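Local coordinates for protein cysteine desulfurase (Fervidobacterium islandicum, PDB 6A6E) that probably uses pyridoxal-5'-phosphate to strip sulfur from cysteine, leaving alanine and an enzyme-bound persulfide, at residues E74-V77 with A78-A82; N91-S94 with E95-I98; T155-E158 with K159-T163. One frame throughout, in Å; residues are numbered along the deposited sequence.

How the contacts relate
Each of the three contacts is local, closing within a few residues, and they follow one another along the chain without nesting or crossing. Contact 1 is one stretch of regular helix within helix 70-90. Just past the end of that helix, contact 2 closes a short turn that leads the chain into strand 97-100, within this chain an outermost strand of the seven-stranded mixed sheet; the centres of contacts 1 and 2 are about 15 Å apart. Contact 3 closes the loop between strand 150-154, the other outermost strand of that sheet, and helix 164-173. Its centre lies about 44 Å from that of contact 1, on the opposite side of the chain's centre.

Contact 1: residues E74-V77 with A78-A82; sequences EATV and AYEQA
Residues 74-77 run into 78-82 as unbroken alpha helix, and four successive i to i+4 bonds join them: the amides of Ala78, Tyr79, Glu80 and Gln81 reach the carbonyls of Glu74, Ala75, Thr76 and Val77. The straightest, Glu80 N to Thr76 O, spans 3.0 Å with an N-H...O angle of 179°. Two side-chain pairs follow the same spacing. Thr76 and Glu80 lie alongside each other, Thr76 CG2 3.7 Å from Glu80 OE2. The first torsion of Glu80 sets its CG 3.6 Å from Thr76 O. A near-eclipsed chi2 (0°) then swings the carboxylate back, leaving Glu80 OE2 3.2 Å from Thr76 O, a close approach of two acceptors and not a bond; OE1 makes a salt bridge to Arg83, three residues further along the helix. Val77 and Gln81 also run side by side, with Val77 CG1 3.8 Å from Gln81 NE2. Valine CG1 stands anti to the backbone N (chi1 167°), on the side facing Gln81. Glu74 points away from 78-82; its OE1 pairs with Arg27 of the second subunit and is hydrogen-bonded to His60. On the side facing the protein, Ala75 and Ala78 rest on Phe56 of helix 47-59, while Ala78 and Tyr79 pack against helix 290-306.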
# COMPACT_ATOMS: atom_id res chain seq x y z
N GLU A 74 -19.23 9.75 3.52
CA GLU A 74 -18.21 10.68 3.92
C GLU A 74 -16.84 10.21 3.43
O GLU A 74 -16.05 11.01 2.90
CB GLU A 74 -18.23 10.87 5.45
CG GLU A 74 -19.45 11.64 5.95
CD GLU A 74 -19.56 11.79 7.48
OE1 GLU A 74 -18.70 11.30 8.25
OE2 GLU A 74 -20.53 12.44 7.93
N ALA A 75 -16.55 8.92 3.64
CA ALA A 75 -15.22 8.40 3.34
C ALA A 75 -15.07 8.41 1.83
O ALA A 75 -14.04 8.75 1.31
CB ALA A 75 -15.07 7.01 3.95
N THR A 76 -16.12 8.05 1.11
CA THR A 76 -16.05 8.00 -0.33
C THR A 76 -15.82 9.38 -0.95
O THR A 76 -14.96 9.59 -1.85
CB THR A 76 -17.33 7.35 -0.94
OG1 THR A 76 -17.50 6.04 -0.41
CG2 THR A 76 -17.21 7.22 -2.42
N VAL A 77 -16.59 10.34 -0.48
CA VAL A 77 -16.42 11.75 -0.91
C VAL A 77 -15.01 12.26 -0.61
O VAL A 77 -14.35 12.84 -1.46
CB VAL A 77 -17.52 12.62 -0.25
CG1 VAL A 77 -17.27 14.10 -0.38
CG2 VAL A 77 -18.90 12.29 -0.83
N ALA A 78 -14.50 11.97 0.57
CA ALA A 78 -13.17 12.47 0.94
C ALA A 78 -12.12 11.86 0.04
O ALA A 78 -11.19 12.57 -0.39
CB ALA A 78 -12.86 12.23 2.42
N TYR A 79 -12.23 10.56 -0.25
CA TYR A 79 -11.27 9.88 -1.13
C TYR A 79 -11.27 10.45 -2.55
O TYR A 79 -10.22 10.72 -3.14
CB TYR A 79 -11.56 8.37 -1.16
CG TYR A 79 -10.60 7.51 -1.92
CD1 TYR A 79 -9.36 7.11 -1.37
CD2 TYR A 79 -10.96 6.98 -3.18
CE1 TYR A 79 -8.51 6.26 -2.10
CE2 TYR A 79 -10.12 6.13 -3.89
CZ TYR A 79 -8.88 5.79 -3.36
OH TYR A 79 -8.12 4.95 -4.13
N GLU A 80 -12.44 10.57 -3.15
CA GLU A 80 -12.50 11.19 -4.50
C GLU A 80 -12.05 12.68 -4.49
O GLU A 80 -11.46 13.10 -5.43
CB GLU A 80 -13.89 11.12 -5.07
CG GLU A 80 -14.44 9.71 -5.46
CD GLU A 80 -13.61 8.39 -5.26
OE1 GLU A 80 -12.72 7.92 -6.16
OE2 GLU A 80 -14.03 7.72 -4.22
N GLN A 81 -12.33 13.43 -3.42
CA GLN A 81 -11.79 14.80 -3.27
C GLN A 81 -10.26 14.75 -3.27
O GLN A 81 -9.63 15.59 -3.91
CB GLN A 81 -12.31 15.51 -2.04
CG GLN A 81 -13.81 15.90 -2.21
CD GLN A 81 -14.43 16.52 -0.95
OE1 GLN A 81 -13.98 16.28 0.17
NE2 GLN A 81 -15.47 17.31 -1.14
N ALA A 82 -9.66 13.75 -2.61
CA ALA A 82 -8.21 13.64 -2.62
C ALA A 82 -7.66 13.40 -4.03
O ALA A 82 -6.64 14.00 -4.39
CB ALA A 82 -7.74 12.58 -1.66

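Contact 2: residues N91-S94 with E95-I98; sequences NASS and EEII
Ser93 and Glu96 hold each other through two bonds, one from each backbone amide. Ser93 N donates to Glu96 OE1 over 3.0 Å, almost straight at 173°, meeting the carboxylate on its anti side and somewhat out of its plane. In return Glu96 N reaches Ser93 O, also at 3.0 Å, from above the carbonyl plane. The glutamate's CG lies beside its own backbone N (chi1 -59°) and the chain then runs extended, which carries the carboxylate back over the start of the turn; there OE1 also comes within 3.7 Å of Ala92 CB. Its other oxygen, OE2, accepts from the amide of Lys250, and the two bonds together probably fix the rotation of the carboxylate.

The turn follows a Schellman motif at Asn91, which ends helix 70-90 with positive phi, and a short 3-10 segment then delivers the chain into strand 97-100. A longer bond, Ile97 N to Ser94 O at 3.3 Å, marks that entry. Glu96 and Ile97 are buried and make the close-packed side: Ile97 lies against Val86, Ala87 and Leu90 of the preceding helix, and its CD1 is in apolar contact with Ala92 CB at 4.0 Å.

The other side, where Ser94 and Glu95 are partly exposed, is looser without being fully in solvent. Glu95 OE2 comes no nearer to Ser93 OG than 3.9 Å, and the glutamate leans on Leu279, Pro280 and Lys250.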
# COMPACT_ATOMS: atom_id res chain seq x y z
N ASN A 91 -1.81 19.11 -12.90
CA ASN A 91 -2.57 19.48 -14.13
C ASN A 91 -3.05 18.31 -14.96
O ASN A 91 -2.95 18.30 -16.21
CB ASN A 91 -1.74 20.46 -15.00
CG ASN A 91 -2.60 21.18 -16.03
OD1 ASN A 91 -3.76 21.41 -15.78
ND2 ASN A 91 -2.05 21.44 -17.23
N ALA A 92 -3.58 17.29 -14.27
CA ALA A 92 -4.18 16.14 -14.94
C ALA A 92 -5.63 16.18 -14.72
O ALA A 92 -6.12 16.95 -13.89
CB ALA A 92 -3.68 14.79 -14.42
N SER A 93 -6.32 15.28 -15.39
CA SER A 93 -7.70 15.15 -15.11
C SER A 93 -7.84 14.02 -14.03
O SER A 93 -6.92 13.16 -13.87
CB SER A 93 -8.47 14.99 -16.42
OG SER A 93 -9.00 13.73 -16.44
N SER A 94 -8.88 14.08 -13.21
CA SER A 94 -9.03 13.12 -12.09
C SER A 94 -9.06 11.65 -12.53
O SER A 94 -8.52 10.84 -11.80
CB SER A 94 -10.25 13.45 -11.23
OG SER A 94 -11.48 13.18 -11.91
N GLU A 95 -9.58 11.34 -13.71
CA GLU A 95 -9.62 9.94 -14.17
C GLU A 95 -8.24 9.42 -14.65
O GLU A 95 -8.11 8.27 -14.94
CB GLU A 95 -10.75 9.71 -15.23
CG GLU A 95 -10.34 9.96 -16.67
CD GLU A 95 -11.53 10.24 -17.63
OE1 GLU A 95 -12.14 9.25 -18.16
OE2 GLU A 95 -11.84 11.45 -17.92
N GLU A 96 -7.23 10.31 -14.73
CA GLU A 96 -5.86 9.97 -15.06
C GLU A 96 -4.96 9.71 -13.83
O GLU A 96 -3.75 9.39 -13.98
CB GLU A 96 -5.25 11.11 -15.94
CG GLU A 96 -6.05 11.33 -17.22
CD GLU A 96 -5.50 12.45 -18.11
OE1 GLU A 96 -5.20 13.55 -17.60
OE2 GLU A 96 -5.34 12.17 -19.31
N ILE A 97 -5.52 9.89 -12.65
CA ILE A 97 -4.82 9.66 -11.40
C ILE A 97 -5.26 8.31 -10.78
O ILE A 97 -6.46 8.10 -10.46
CB ILE A 97 -5.14 10.77 -10.46
CG1 ILE A 97 -4.66 12.12 -11.04
CG2 ILE A 97 -4.48 10.60 -9.10
CD1 ILE A 97 -3.17 12.21 -11.41
N ILE A 98 -4.29 7.42 -10.63
CA ILE A 98 -4.46 6.15 -9.98
C ILE A 98 -3.66 6.11 -8.70
O ILE A 98 -2.48 6.43 -8.72
CB ILE A 98 -3.99 5.07 -10.91
CG1 ILE A 98 -4.84 5.22 -12.21
CG2 ILE A 98 -4.18 3.71 -10.29
CD1 ILE A 98 -4.12 4.62 -13.36

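Contact 3: residues T155-E158 with K159-T163; sequences TADE and KGVIT
Asp157 and Val161 stand side by side across a tight loop, their backbones joined by Asp157 N donating to Val161 O at 2.8 Å. From CB, about 4.0 Å from Val161 O, the aspartate side chain sets CG between its own N and carbonyl carbon (chi1 75°), which turns the carboxylate back over the loop. CG lies against Val161 CB. OD1 does most of the bonding: it accepts from Lys159 N, forming an Asx turn, and from Val161 N, each 2.9 Å away and on opposite faces of the carboxylate plane. OD2 ends 3.7 Å from Val161 CB. Two amides on one oxygen hold the carboxylate in place and would probably stabilise its negative charge. Nearer the loop's base, Ile162 CD1 touches Ala156 CB, and a water donates to Thr155 O and Val161 O while accepting from Thr163 N, the N-cap of helix 164-173. The lysine tip leads away to the carbonyl of Val334. Gly160 N closes a type I turn on Asp157 O at 2.8 Å. At Gly160 (phi 85°) a CB would jam against Lys159 O, so glycine is natural there. Within this strand-to-helix loop, the pattern is a hairpin-like type I turn with a G1 beta bulge, as in 3:5 hairpins.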
# COMPACT_ATOMS: atom_id res chain seq x y z
N THR A 155 23.92 6.61 -21.52
CA THR A 155 25.11 6.52 -20.65
C THR A 155 25.39 7.82 -19.94
O THR A 155 25.04 8.89 -20.41
CB THR A 155 26.37 6.13 -21.44
OG1 THR A 155 26.53 7.08 -22.45
CG2 THR A 155 26.18 4.83 -22.12
N ALA A 156 25.93 7.72 -18.74
CA ALA A 156 26.30 8.84 -17.95
C ALA A 156 27.80 9.05 -18.05
O ALA A 156 28.50 8.09 -18.39
CB ALA A 156 25.96 8.59 -16.50
N ASP A 157 28.27 10.25 -17.73
CA ASP A 157 29.68 10.51 -17.77
C ASP A 157 30.28 10.09 -16.41
O ASP A 157 29.57 9.52 -15.53
CB ASP A 157 30.02 11.97 -18.22
CG ASP A 157 29.76 13.02 -17.14
OD1 ASP A 157 29.45 12.66 -15.97
OD2 ASP A 157 29.90 14.24 -17.45
N GLU A 158 31.54 10.43 -16.21
CA GLU A 158 32.31 9.82 -15.15
C GLU A 158 32.03 10.52 -13.84
O GLU A 158 32.44 10.04 -12.81
CB GLU A 158 33.80 9.75 -15.51
CG GLU A 158 34.55 11.06 -15.49
CD GLU A 158 36.06 10.90 -15.80
OE1 GLU A 158 36.51 9.83 -16.32
OE2 GLU A 158 36.79 11.86 -15.50
N LYS A 159 31.27 11.63 -13.89
CA LYS A 159 30.72 12.28 -12.71
C LYS A 159 29.20 11.89 -12.49
O LYS A 159 28.53 12.42 -11.62
CB LYS A 159 30.93 13.79 -12.80
CG LYS A 159 32.32 14.28 -12.39
CD LYS A 159 32.52 14.24 -10.88
CE LYS A 159 33.83 14.87 -10.43
NZ LYS A 159 34.00 14.68 -8.94
N GLY A 160 28.68 11.01 -13.33
CA GLY A 160 27.30 10.58 -13.26
C GLY A 160 26.29 11.47 -13.99
O GLY A 160 25.12 11.31 -13.80
N VAL A 161 26.76 12.37 -14.84
CA VAL A 161 25.89 13.36 -15.51
C VAL A 161 25.36 12.75 -16.78
O VAL A 161 26.09 12.05 -17.51
CB VAL A 161 26.65 14.70 -15.82
CG1 VAL A 161 25.75 15.72 -16.50
CG2 VAL A 161 27.11 15.30 -14.55
N ILE A 162 24.06 12.95 -17.01
CA ILE A 162 23.44 12.61 -18.30
C ILE A 162 23.40 13.93 -19.12
O ILE A 162 22.63 14.82 -18.82
CB ILE A 162 22.00 12.09 -18.14
CG1 ILE A 162 21.97 10.84 -17.28
CG2 ILE A 162 21.34 11.87 -19.52
CD1 ILE A 162 22.40 9.60 -17.97
N THR A 163 24.29 14.07 -20.11
CA THR A 163 24.39 15.31 -20.89
C THR A 163 23.37 15.28 -22.00
O THR A 163 22.94 14.20 -22.42
CB THR A 163 25.82 15.49 -21.50
OG1 THR A 163 26.08 14.43 -22.42
CG2 THR A 163 26.84 15.49 -20.41
O HOH W 1 26.21 11.64 -20.15